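Local coordinates for protein 2-oxoglutarate-dependent dioxygenase DAO (Oryza sativa subsp. indica, PDB 6KUN) that probably catalyses the irreversible, 2-oxoglutarate- and iron(II)-dependent oxidation of the auxin indole-3-acetic acid to inactive 2-oxoindole-3-acetic acid, at residues A22-A27 with G32-S37; A144-W149 with S176-V181; G190-D195 with F201-P206; V212-D217 with V230-Q235. One frame throughout, in Å; residues are numbered along the deposited sequence.

Contact 1: residues A22-A27 with G32-S37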
# COMPACT_ATOMS: atom_id res chain seq x y z
N ALA B 22 -19.20 -22.36 6.58
CA ALA B 22 -20.51 -22.17 6.02
C ALA B 22 -20.66 -20.79 5.41
O ALA B 22 -21.39 -20.62 4.43
CB ALA B 22 -21.58 -22.38 7.08
N ARG B 23 -19.99 -19.79 5.97
CA ARG B 23 -19.98 -18.48 5.33
C ARG B 23 -19.29 -18.56 3.98
O ARG B 23 -19.71 -17.90 3.02
CB ARG B 23 -19.30 -17.44 6.22
CG ARG B 23 -20.14 -17.06 7.45
CD ARG B 23 -19.58 -15.85 8.18
NE ARG B 23 -19.40 -14.73 7.28
CZ ARG B 23 -18.23 -14.17 6.98
NH1 ARG B 23 -17.11 -14.59 7.55
NH2 ARG B 23 -18.20 -13.18 6.14
N LEU B 24 -18.21 -19.33 3.91
CA LEU B 24 -17.49 -19.54 2.66
C LEU B 24 -18.40 -20.14 1.60
O LEU B 24 -18.49 -19.63 0.49
CB LEU B 24 -16.28 -20.46 2.90
CG LEU B 24 -15.53 -20.93 1.64
CD1 LEU B 24 -15.20 -19.75 0.80
CD2 LEU B 24 -14.27 -21.68 2.03
N ARG B 25 -19.11 -21.22 1.96
CA ARG B 25 -19.94 -21.90 0.96
C ARG B 25 -21.06 -20.97 0.51
O ARG B 25 -21.36 -20.87 -0.69
CB ARG B 25 -20.49 -23.20 1.52
CG ARG B 25 -21.39 -23.97 0.49
CD ARG B 25 -22.45 -24.88 1.18
NE ARG B 25 -21.78 -25.55 2.26
CZ ARG B 25 -22.08 -25.43 3.55
NH1 ARG B 25 -23.12 -24.69 3.97
NH2 ARG B 25 -21.32 -26.07 4.42
N ASP B 26 -21.62 -20.23 1.46
CA ASP B 26 -22.71 -19.34 1.14
C ASP B 26 -22.26 -18.23 0.20
O ASP B 26 -22.98 -17.87 -0.74
CB ASP B 26 -23.29 -18.77 2.43
CG ASP B 26 -24.56 -18.04 2.20
OD1 ASP B 26 -25.56 -18.72 1.88
OD2 ASP B 26 -24.54 -16.80 2.31
N ALA B 27 -21.07 -17.71 0.41
CA ALA B 27 -20.55 -16.69 -0.50
C ALA B 27 -20.33 -17.26 -1.89
O ALA B 27 -20.69 -16.63 -2.89
CB ALA B 27 -19.25 -16.11 0.05
N GLY B 32 -20.45 -16.09 -5.70
CA GLY B 32 -19.30 -16.49 -6.49
C GLY B 32 -18.05 -15.68 -6.26
O GLY B 32 -17.10 -15.81 -7.05
N CYS B 33 -17.99 -14.89 -5.19
CA CYS B 33 -16.94 -13.92 -4.96
C CYS B 33 -16.82 -13.68 -3.46
O CYS B 33 -17.83 -13.62 -2.77
CB CYS B 33 -17.20 -12.56 -5.63
SG CYS B 33 -15.85 -11.28 -5.46
N PHE B 34 -15.60 -13.62 -2.97
CA PHE B 34 -15.35 -13.34 -1.56
C PHE B 34 -13.93 -12.84 -1.39
O PHE B 34 -13.06 -13.07 -2.25
CB PHE B 34 -15.63 -14.56 -0.68
CG PHE B 34 -14.81 -15.79 -0.99
CD1 PHE B 34 -15.18 -16.66 -2.00
CD2 PHE B 34 -13.70 -16.12 -0.23
CE1 PHE B 34 -14.47 -17.81 -2.28
CE2 PHE B 34 -12.96 -17.31 -0.53
CZ PHE B 34 -13.35 -18.13 -1.54
N ARG B 35 -13.70 -12.16 -0.27
CA ARG B 35 -12.35 -11.75 0.13
C ARG B 35 -11.74 -12.80 1.06
O ARG B 35 -12.45 -13.45 1.82
CB ARG B 35 -12.37 -10.40 0.84
CG ARG B 35 -13.05 -9.29 0.10
CD ARG B 35 -12.62 -7.92 0.65
NE ARG B 35 -11.77 -7.20 -0.30
CZ ARG B 35 -12.16 -6.17 -1.06
NH1 ARG B 35 -13.41 -5.70 -0.99
NH2 ARG B 35 -11.30 -5.60 -1.90
N VAL B 36 -10.40 -12.96 1.01
CA VAL B 36 -9.71 -13.83 1.96
C VAL B 36 -8.70 -13.03 2.77
O VAL B 36 -7.85 -12.33 2.20
CB VAL B 36 -9.00 -15.05 1.33
CG1 VAL B 36 -10.00 -16.08 0.87
CG2 VAL B 36 -8.09 -14.64 0.21
N SER B 37 -8.81 -13.15 4.09
CA SER B 37 -7.75 -12.77 5.02
C SER B 37 -7.18 -14.05 5.60
O SER B 37 -7.63 -15.16 5.30
CB SER B 37 -8.31 -11.90 6.14
OG SER B 37 -9.28 -12.68 6.85
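L24 and F34 form the tight part of this contact: methyl CD1 of L24 rests over one face of the F34 ring, 3.6 Å from its centroid and displaced toward the rim. The CH-pi approach is closest at CZ of F34, 3.4 Å from CD1 of L24. L24 reaches the ring because its CG stands anti to the backbone N (chi1 172°), which carries the branch from the flank of the helix toward the strand. At the root of the ring, CB of A27 packs against CB of F34 at 4.0 Å. Replacing F34 with an alanine would probably strip the L24 methyl of its aromatic partner and open a gap between helix and strand. V131 of helix 111-138 and I7 of strand 6-8 also touch F34.

The outer flank of the helix is looser and partly exposed. There D26 forms a salt bridge with R30, and R25 bonds to the carbonyl of S138. R23 pairs with E20 and bonds to O of A6 beside strand 6-8.

The polar link between the segments is at the turn, where N of G32 donates to O of A27 over 2.9 Å, bent to 140° at the hydrogen. With positive phi, G32 leaves the helix and leads into strand 33-37, the second strand of a beta-alpha-beta unit. The chemistry thus implies an apolar seam that holds helix to strand, with the charged side chains kept off the seam and one backbone bond fastening the turn.

Contact 2: residues A144-W149 with S176-V181. With IAC (1H-indol-3-ylacetic acid), chain H.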
# COMPACT_ATOMS: atom_id res chain seq x y z
N ALA B 144 -9.91 -34.61 -1.93
CA ALA B 144 -9.59 -33.89 -3.15
C ALA B 144 -8.21 -33.25 -3.04
O ALA B 144 -7.90 -32.60 -2.05
CB ALA B 144 -10.65 -32.82 -3.43
N SER B 145 -7.38 -33.46 -4.06
CA SER B 145 -6.10 -32.78 -4.19
C SER B 145 -6.13 -31.90 -5.43
O SER B 145 -6.38 -32.38 -6.54
CB SER B 145 -4.94 -33.77 -4.29
OG SER B 145 -3.72 -33.06 -4.50
N PHE B 146 -5.89 -30.61 -5.23
CA PHE B 146 -5.79 -29.62 -6.29
C PHE B 146 -4.34 -29.25 -6.61
O PHE B 146 -4.08 -28.48 -7.55
CB PHE B 146 -6.56 -28.37 -5.88
CG PHE B 146 -8.04 -28.56 -5.76
CD1 PHE B 146 -8.85 -28.49 -6.86
CD2 PHE B 146 -8.63 -28.77 -4.51
CE1 PHE B 146 -10.26 -28.62 -6.74
CE2 PHE B 146 -10.03 -28.93 -4.39
CZ PHE B 146 -10.82 -28.84 -5.51
N GLN B 147 -3.39 -29.82 -5.87
CA GLN B 147 -1.99 -29.43 -5.98
C GLN B 147 -1.47 -29.45 -7.42
O GLN B 147 -0.61 -28.64 -7.78
CB GLN B 147 -1.14 -30.35 -5.09
CG GLN B 147 0.33 -30.03 -5.08
CD GLN B 147 0.62 -28.63 -4.56
OE1 GLN B 147 -0.15 -28.07 -3.79
NE2 GLN B 147 1.75 -28.07 -4.99
N ASP B 148 -1.98 -30.35 -8.28
CA ASP B 148 -1.35 -30.49 -9.59
C ASP B 148 -2.25 -30.00 -10.73
O ASP B 148 -1.92 -30.19 -11.91
CB ASP B 148 -0.94 -31.94 -9.82
CG ASP B 148 -2.09 -32.81 -10.23
OD1 ASP B 148 -3.19 -32.68 -9.67
OD2 ASP B 148 -1.89 -33.65 -11.14
N TRP B 149 -3.38 -29.39 -10.40
CA TRP B 149 -4.20 -28.79 -11.44
C TRP B 149 -3.40 -27.68 -12.13
O TRP B 149 -2.84 -26.81 -11.45
CB TRP B 149 -5.47 -28.20 -10.83
CG TRP B 149 -6.53 -29.18 -10.42
CD1 TRP B 149 -6.36 -30.44 -9.93
CD2 TRP B 149 -7.95 -28.92 -10.41
NE1 TRP B 149 -7.60 -31.01 -9.65
CE2 TRP B 149 -8.58 -30.10 -9.97
CE3 TRP B 149 -8.74 -27.84 -10.82
CZ2 TRP B 149 -9.96 -30.20 -9.86
CZ3 TRP B 149 -10.11 -27.96 -10.72
CH2 TRP B 149 -10.70 -29.11 -10.24
N SER B 176 -13.11 -18.78 -17.23
CA SER B 176 -13.48 -20.11 -17.70
C SER B 176 -13.15 -21.18 -16.67
O SER B 176 -13.81 -22.24 -16.62
CB SER B 176 -12.76 -20.44 -19.01
OG SER B 176 -11.36 -20.39 -18.83
N GLY B 177 -12.14 -20.92 -15.82
CA GLY B 177 -11.57 -21.90 -14.94
C GLY B 177 -12.35 -22.13 -13.66
O GLY B 177 -13.49 -21.72 -13.50
N PHE B 178 -11.66 -22.76 -12.70
CA PHE B 178 -12.28 -23.19 -11.45
C PHE B 178 -12.42 -22.05 -10.44
O PHE B 178 -13.54 -21.71 -10.00
CB PHE B 178 -11.44 -24.37 -10.89
CG PHE B 178 -11.98 -25.02 -9.69
CD1 PHE B 178 -13.15 -25.79 -9.75
CD2 PHE B 178 -11.33 -24.90 -8.47
CE1 PHE B 178 -13.67 -26.40 -8.60
CE2 PHE B 178 -11.85 -25.45 -7.31
CZ PHE B 178 -13.02 -26.23 -7.39
N LEU B 179 -11.27 -21.50 -10.01
CA LEU B 179 -11.19 -20.43 -9.03
C LEU B 179 -10.08 -19.49 -9.44
O LEU B 179 -9.07 -19.93 -10.00
CB LEU B 179 -10.84 -20.92 -7.63
CG LEU B 179 -11.88 -21.73 -6.87
CD1 LEU B 179 -11.29 -22.24 -5.58
CD2 LEU B 179 -13.12 -20.90 -6.64
N THR B 180 -10.22 -18.21 -9.10
CA THR B 180 -9.21 -17.21 -9.36
C THR B 180 -8.93 -16.42 -8.10
O THR B 180 -9.87 -15.96 -7.44
CB THR B 180 -9.66 -16.26 -10.46
OG1 THR B 180 -9.98 -17.03 -11.62
CG2 THR B 180 -8.49 -15.30 -10.80
N VAL B 181 -7.64 -16.23 -7.77
CA VAL B 181 -7.25 -15.39 -6.65
C VAL B 181 -6.61 -14.14 -7.22
O VAL B 181 -5.64 -14.24 -7.97
CB VAL B 181 -6.30 -16.09 -5.66
CG1 VAL B 181 -6.04 -15.16 -4.46
CG2 VAL B 181 -6.88 -17.37 -5.18
C IAC H . -11.50 -17.68 -22.35
C1 IAC H . -10.27 -17.29 -22.76
C2 IAC H . -10.12 -16.19 -23.64
C3 IAC H . -11.23 -15.51 -24.08
C4 IAC H . -12.49 -15.91 -23.65
C5 IAC H . -12.61 -16.99 -22.82
C7 IAC H . -9.38 -18.11 -22.18
C8 IAC H . -10.05 -19.03 -21.40
C17 IAC H . -7.86 -18.20 -22.25
C18 IAC H . -7.16 -17.22 -21.33
N IAC H . -11.37 -18.76 -21.51
O2 IAC H . -6.08 -16.70 -21.72
O3 IAC H . -7.64 -16.95 -20.19
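W149 and F178 meet edge-to-face, the edge of the indole turned toward one face of the phenyl ring, with the planes at 64° and the six-membered ring centroid 5.0 Å from that of F178. CZ3 of W149 does the touching: it stands over the F178 face, offset toward the rim, 3.6 Å from CG of F178. One face of the indole carries F146, whose CD1 lies 3.5 Å above the W149 plane and over its centre, while OD1 of D148 lies in plane at the indole edge. F146 meets F178 differently. Their planes are only 28° apart but slid so far that the rings barely overlap, and the touch is between CE1 of F146 and CE2 of F178, at 3.6 Å.

The two aromatics of 144-149 occupy the ends of a type I beta turn, closed by N of W149 bonding to O of F146. F178 joins them because its CG is anti to its backbone N (chi1 -175°), sending the ring out to both and completing an apolar aromatic cluster. At the start of 176-181, S176 lines the indole-3-acetic acid pocket: its OG lies 3.1 Å from N of the ligand and is hydrogen-bonded to Y277.

F178 and L179 both face L249 of strand 242-249 in a classic beta bulge, and W222 adds a further edge-to-face contact to F178. A132 of helix 111-138 touches F146, so the cluster ties the loop after that helix to the strands of the large sheet.

Contact 3: residues G190-D195 with F201-P206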
# COMPACT_ATOMS: atom_id res chain seq x y z
N GLY B 190 -11.92 -0.42 -9.32
CA GLY B 190 -12.55 -0.64 -10.60
C GLY B 190 -13.21 -2.00 -10.76
O GLY B 190 -14.11 -2.13 -11.60
N LEU B 191 -12.79 -3.01 -10.00
CA LEU B 191 -13.41 -4.33 -10.14
C LEU B 191 -14.84 -4.27 -9.64
O LEU B 191 -15.12 -3.71 -8.58
CB LEU B 191 -12.63 -5.40 -9.37
CG LEU B 191 -13.21 -6.82 -9.47
CD1 LEU B 191 -13.22 -7.44 -10.86
CD2 LEU B 191 -12.46 -7.74 -8.51
N GLU B 192 -15.74 -4.84 -10.43
CA GLU B 192 -17.15 -4.89 -10.07
C GLU B 192 -17.64 -6.30 -10.38
O GLU B 192 -17.21 -6.92 -11.36
CB GLU B 192 -17.94 -3.84 -10.86
CG GLU B 192 -17.56 -2.37 -10.57
CD GLU B 192 -18.43 -1.40 -11.36
OE1 GLU B 192 -19.14 -1.87 -12.28
OE2 GLU B 192 -18.40 -0.19 -11.07
N VAL B 193 -18.50 -6.80 -9.53
CA VAL B 193 -19.11 -8.11 -9.73
C VAL B 193 -20.63 -7.97 -9.77
O VAL B 193 -21.22 -7.13 -9.08
CB VAL B 193 -18.70 -9.11 -8.63
CG1 VAL B 193 -17.17 -9.28 -8.61
CG2 VAL B 193 -19.21 -8.61 -7.30
N LEU B 194 -21.25 -8.81 -10.58
CA LEU B 194 -22.70 -8.88 -10.68
C LEU B 194 -23.23 -9.70 -9.52
O LEU B 194 -23.24 -10.93 -9.57
CB LEU B 194 -23.09 -9.52 -12.00
CG LEU B 194 -24.55 -9.33 -12.40
CD1 LEU B 194 -25.51 -9.75 -11.33
CD2 LEU B 194 -24.75 -7.85 -12.71
N ASP B 195 -23.67 -8.99 -8.47
CA ASP B 195 -24.17 -9.61 -7.25
C ASP B 195 -25.52 -10.25 -7.56
O ASP B 195 -26.46 -9.55 -7.95
CB ASP B 195 -24.24 -8.52 -6.17
CG ASP B 195 -24.56 -9.09 -4.79
OD1 ASP B 195 -25.43 -9.98 -4.72
OD2 ASP B 195 -23.92 -8.67 -3.80
N PHE B 201 -24.24 -4.34 -10.90
CA PHE B 201 -22.83 -4.54 -10.55
C PHE B 201 -22.50 -3.75 -9.30
O PHE B 201 -23.00 -2.64 -9.11
CB PHE B 201 -21.95 -4.16 -11.73
CG PHE B 201 -22.02 -5.14 -12.87
CD1 PHE B 201 -23.01 -5.01 -13.82
CD2 PHE B 201 -21.16 -6.23 -12.94
CE1 PHE B 201 -23.14 -5.93 -14.85
CE2 PHE B 201 -21.29 -7.17 -13.97
CZ PHE B 201 -22.28 -7.01 -14.92
N VAL B 202 -21.74 -4.36 -8.40
CA VAL B 202 -21.31 -3.72 -7.16
C VAL B 202 -19.79 -3.71 -7.12
O VAL B 202 -19.15 -4.70 -7.51
CB VAL B 202 -21.88 -4.44 -5.93
CG1 VAL B 202 -23.39 -4.44 -5.99
CG2 VAL B 202 -21.32 -5.84 -5.86
N PRO B 203 -19.17 -2.62 -6.66
CA PRO B 203 -17.71 -2.57 -6.69
C PRO B 203 -17.11 -3.50 -5.65
O PRO B 203 -17.68 -3.76 -4.60
CB PRO B 203 -17.40 -1.10 -6.39
CG PRO B 203 -18.67 -0.36 -6.73
CD PRO B 203 -19.77 -1.31 -6.38
N VAL B 204 -15.96 -4.05 -6.01
CA VAL B 204 -15.15 -4.76 -5.03
C VAL B 204 -14.00 -3.80 -4.75
O VAL B 204 -12.96 -3.84 -5.43
CB VAL B 204 -14.69 -6.14 -5.56
CG1 VAL B 204 -14.01 -6.90 -4.44
CG2 VAL B 204 -15.91 -6.90 -6.07
N ASP B 205 -14.23 -2.88 -3.82
CA ASP B 205 -13.23 -1.88 -3.52
C ASP B 205 -12.00 -2.55 -2.92
O ASP B 205 -12.12 -3.46 -2.10
CB ASP B 205 -13.80 -0.85 -2.55
CG ASP B 205 -14.83 0.05 -3.21
OD1 ASP B 205 -14.54 0.53 -4.33
OD2 ASP B 205 -15.91 0.27 -2.64
N PRO B 206 -10.80 -2.15 -3.33
CA PRO B 206 -9.59 -2.80 -2.81
C PRO B 206 -9.50 -2.66 -1.30
O PRO B 206 -9.91 -1.65 -0.72
CB PRO B 206 -8.44 -2.08 -3.53
CG PRO B 206 -9.01 -0.77 -3.97
CD PRO B 206 -10.48 -0.99 -4.21
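L194 and F201 fit as a bump on a flat surface: methyl CD2 of L194 stands over the centre of the F201 ring, 3.4 Å from the centroid and 15° off the ring normal. CB of L194 lies over the same face, 3.6 Å from CE2 of F201, so the leucine runs along that one face. On the same side of the hairpin, E192 extends across the root of F201, its carboxylate only 24° out of parallel with the ring. OE1 of E192 is held by a salt bridge to R233, which also makes a cation-pi contact with F201, and CG of E192 packs on CA of P203.

The opposite side is filled by branched residues. CG2 of V204 fits against both methyls of V193, nearest to CG1 at 3.7 Å, while CG2 of V193 meets CG2 of V202 at 3.8 Å. L191 lies alongside V204, pointing the same way, and CB of D195 covers the V202 methyls from the other end.

Between the two layers the backbones pair as antiparallel strands. V193 and V202 exchange two hydrogen bonds, and a third, nearly straight at 175°, runs 2.7 Å from N of V204 to O of L191. This is a two-stranded beta hairpin whose second strand, 201-203, lies outermost in the smaller sheet of the jelly roll, the double-stranded beta-helix fold of 2-oxoglutarate dioxygenases.

Contact 4: residues V212-D217 with V230-Q235. With AKG (2-oxoglutaric acid), chain G.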
# COMPACT_ATOMS: atom_id res chain seq x y z
N VAL B 212 -9.02 -11.18 -3.34
CA VAL B 212 -10.37 -11.51 -3.81
C VAL B 212 -10.32 -12.86 -4.49
O VAL B 212 -9.42 -13.11 -5.30
CB VAL B 212 -10.87 -10.41 -4.77
CG1 VAL B 212 -12.25 -10.73 -5.29
CG2 VAL B 212 -10.83 -9.07 -4.07
N VAL B 213 -11.31 -13.71 -4.21
CA VAL B 213 -11.47 -14.99 -4.87
C VAL B 213 -12.74 -14.96 -5.70
O VAL B 213 -13.80 -14.55 -5.22
CB VAL B 213 -11.49 -16.15 -3.85
CG1 VAL B 213 -11.63 -17.49 -4.61
CG2 VAL B 213 -10.24 -16.10 -2.97
N ASN B 214 -12.63 -15.37 -6.97
CA ASN B 214 -13.80 -15.49 -7.85
C ASN B 214 -13.95 -16.92 -8.33
O ASN B 214 -12.96 -17.57 -8.74
CB ASN B 214 -13.65 -14.57 -9.11
CG ASN B 214 -13.81 -13.09 -8.76
OD1 ASN B 214 -14.34 -12.74 -7.72
ND2 ASN B 214 -13.34 -12.23 -9.65
N VAL B 215 -15.19 -17.40 -8.36
CA VAL B 215 -15.52 -18.71 -8.92
C VAL B 215 -15.75 -18.56 -10.41
O VAL B 215 -16.45 -17.65 -10.84
CB VAL B 215 -16.79 -19.30 -8.25
CG1 VAL B 215 -17.14 -20.66 -8.87
CG2 VAL B 215 -16.58 -19.39 -6.74
N GLY B 216 -15.20 -19.49 -11.19
CA GLY B 216 -15.34 -19.48 -12.62
C GLY B 216 -16.24 -20.61 -13.13
O GLY B 216 -16.89 -21.33 -12.38
N ASP B 217 -16.28 -20.73 -14.46
CA ASP B 217 -17.26 -21.62 -15.10
C ASP B 217 -17.02 -23.06 -14.71
O ASP B 217 -17.96 -23.78 -14.40
CB ASP B 217 -17.21 -21.49 -16.62
CG ASP B 217 -17.69 -20.15 -17.14
OD1 ASP B 217 -18.26 -19.33 -16.39
OD2 ASP B 217 -17.46 -19.92 -18.37
N VAL B 230 -19.12 -16.17 -11.27
CA VAL B 230 -19.51 -14.79 -11.07
C VAL B 230 -19.16 -13.97 -12.31
O VAL B 230 -18.07 -14.07 -12.85
CB VAL B 230 -18.84 -14.23 -9.80
CG1 VAL B 230 -17.27 -14.32 -9.86
CG2 VAL B 230 -19.28 -12.81 -9.56
N LYS B 231 -20.11 -13.16 -12.77
CA LYS B 231 -19.83 -12.21 -13.83
C LYS B 231 -19.15 -11.00 -13.21
O LYS B 231 -19.57 -10.52 -12.15
CB LYS B 231 -21.08 -11.79 -14.57
CG LYS B 231 -21.78 -12.92 -15.31
CD LYS B 231 -22.97 -12.36 -16.10
CE LYS B 231 -23.67 -13.43 -16.94
NZ LYS B 231 -24.84 -12.88 -17.67
N HIS B 232 -18.09 -10.53 -13.89
CA HIS B 232 -17.33 -9.41 -13.39
C HIS B 232 -16.78 -8.58 -14.53
O HIS B 232 -16.65 -9.03 -15.68
CB HIS B 232 -16.19 -9.82 -12.43
CG HIS B 232 -15.17 -10.73 -13.04
ND1 HIS B 232 -15.38 -12.08 -13.21
CD2 HIS B 232 -13.91 -10.50 -13.48
CE1 HIS B 232 -14.31 -12.64 -13.75
NE2 HIS B 232 -13.40 -11.70 -13.92
N ARG B 233 -16.46 -7.33 -14.18
CA ARG B 233 -15.87 -6.38 -15.10
C ARG B 233 -14.98 -5.45 -14.30
O ARG B 233 -14.90 -5.53 -13.07
CB ARG B 233 -16.96 -5.62 -15.86
CG ARG B 233 -17.68 -4.62 -14.98
CD ARG B 233 -18.96 -4.09 -15.61
NE ARG B 233 -19.60 -3.12 -14.71
CZ ARG B 233 -20.68 -2.41 -15.03
NH1 ARG B 233 -21.24 -2.57 -16.22
NH2 ARG B 233 -21.19 -1.55 -14.16
N VAL B 234 -14.33 -4.53 -14.99
CA VAL B 234 -13.48 -3.53 -14.35
C VAL B 234 -13.75 -2.17 -14.99
O VAL B 234 -13.38 -1.97 -16.16
CB VAL B 234 -11.99 -3.89 -14.45
CG1 VAL B 234 -11.16 -2.73 -13.89
CG2 VAL B 234 -11.71 -5.16 -13.70
N GLN B 235 -14.38 -1.26 -14.25
CA GLN B 235 -14.51 0.11 -14.70
C GLN B 235 -13.22 0.88 -14.44
O GLN B 235 -12.57 0.71 -13.41
CB GLN B 235 -15.63 0.84 -13.95
CG GLN B 235 -17.02 0.57 -14.45
CD GLN B 235 -18.03 1.40 -13.70
OE1 GLN B 235 -17.67 2.37 -13.02
NE2 GLN B 235 -19.31 1.04 -13.81
C1 AKG G . -10.09 -11.10 -14.18
O1 AKG G . -9.66 -11.24 -13.01
O2 AKG G . -10.25 -12.08 -14.95
C2 AKG G . -10.43 -9.77 -14.65
O5 AKG G . -11.56 -9.52 -15.03
C3 AKG G . -9.37 -8.69 -14.68
C4 AKG G . -8.52 -8.78 -13.42
C5 AKG G . -7.48 -7.69 -13.44
O3 AKG G . -7.56 -6.77 -12.59
O4 AKG G . -6.57 -7.75 -14.29
O HOH W 1 -16.01 -15.79 -12.88
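V215 and V230 join the two segments through their backbones: N of V230 donates to O of V215 over 3.1 Å, tilted 24° from the carbonyl plane. A water bridges the same junction, donating to O of V215 at 2.8 Å and to O of V230 at 2.7 Å, giving the V215 carbonyl two bonds. V215 ends the strand of the first segment and G216 follows as the N-cap of helix 217-222, while the second segment runs on from V230 into strand 232-235.

V230 has CG1 between its backbone N and carbonyl carbon (chi1 59°), which sets that methyl against CB of N214 at 3.7 Å and close to O of V215. The amide of N214 lies over one face of the H232 ring, the two planes 42° apart. At the ring edge ND1 of H232 makes a weak bond back to O of V230, in the plane of the imidazole, a bond that would favour this rotation of the ring, though weakly. Elsewhere on the ring edge, also in its plane, NE2 of H232 donates a weak, nearly straight bond of 3.3 Å to O2 of 2-oxoglutarate. H232 is predicted to bind iron together with H173 and D175, consistent with the facial triad of this family. An alanine in place of H232 would probably leave that site a ligand short and O2 of the oxoglutarate without this partner.

Strand 211-215 runs between 33-37 and 179-183 in the large sheet, whereas 232-235 runs between 168-173 and 191-194 in the small one, so the contact bridges the two sheets of the jelly roll.

Contacts 1, 2 and 4 are buried, whereas contact 3 is partly open at its outermost strand. Contacts 1, 2 and 4 share the large sheet, where strand 211-215 of contact 4 is flanked by 33-37 of contact 1 and 179-183 of contact 2. Contacts 3 and 4 share the small sheet, coupled by the salt bridge between E192 and R233. C33 and V193 bring contacts 1 and 3 together. Chemistry follows place: apolar methyl and ring packing in contact 1 and an all-aromatic cluster in contact 2 fix outer helix and loop, contact 3 adds strand pairing to its apolar packing, and contact 4, beside the oxoglutarate, is the most polar, with a bridging water.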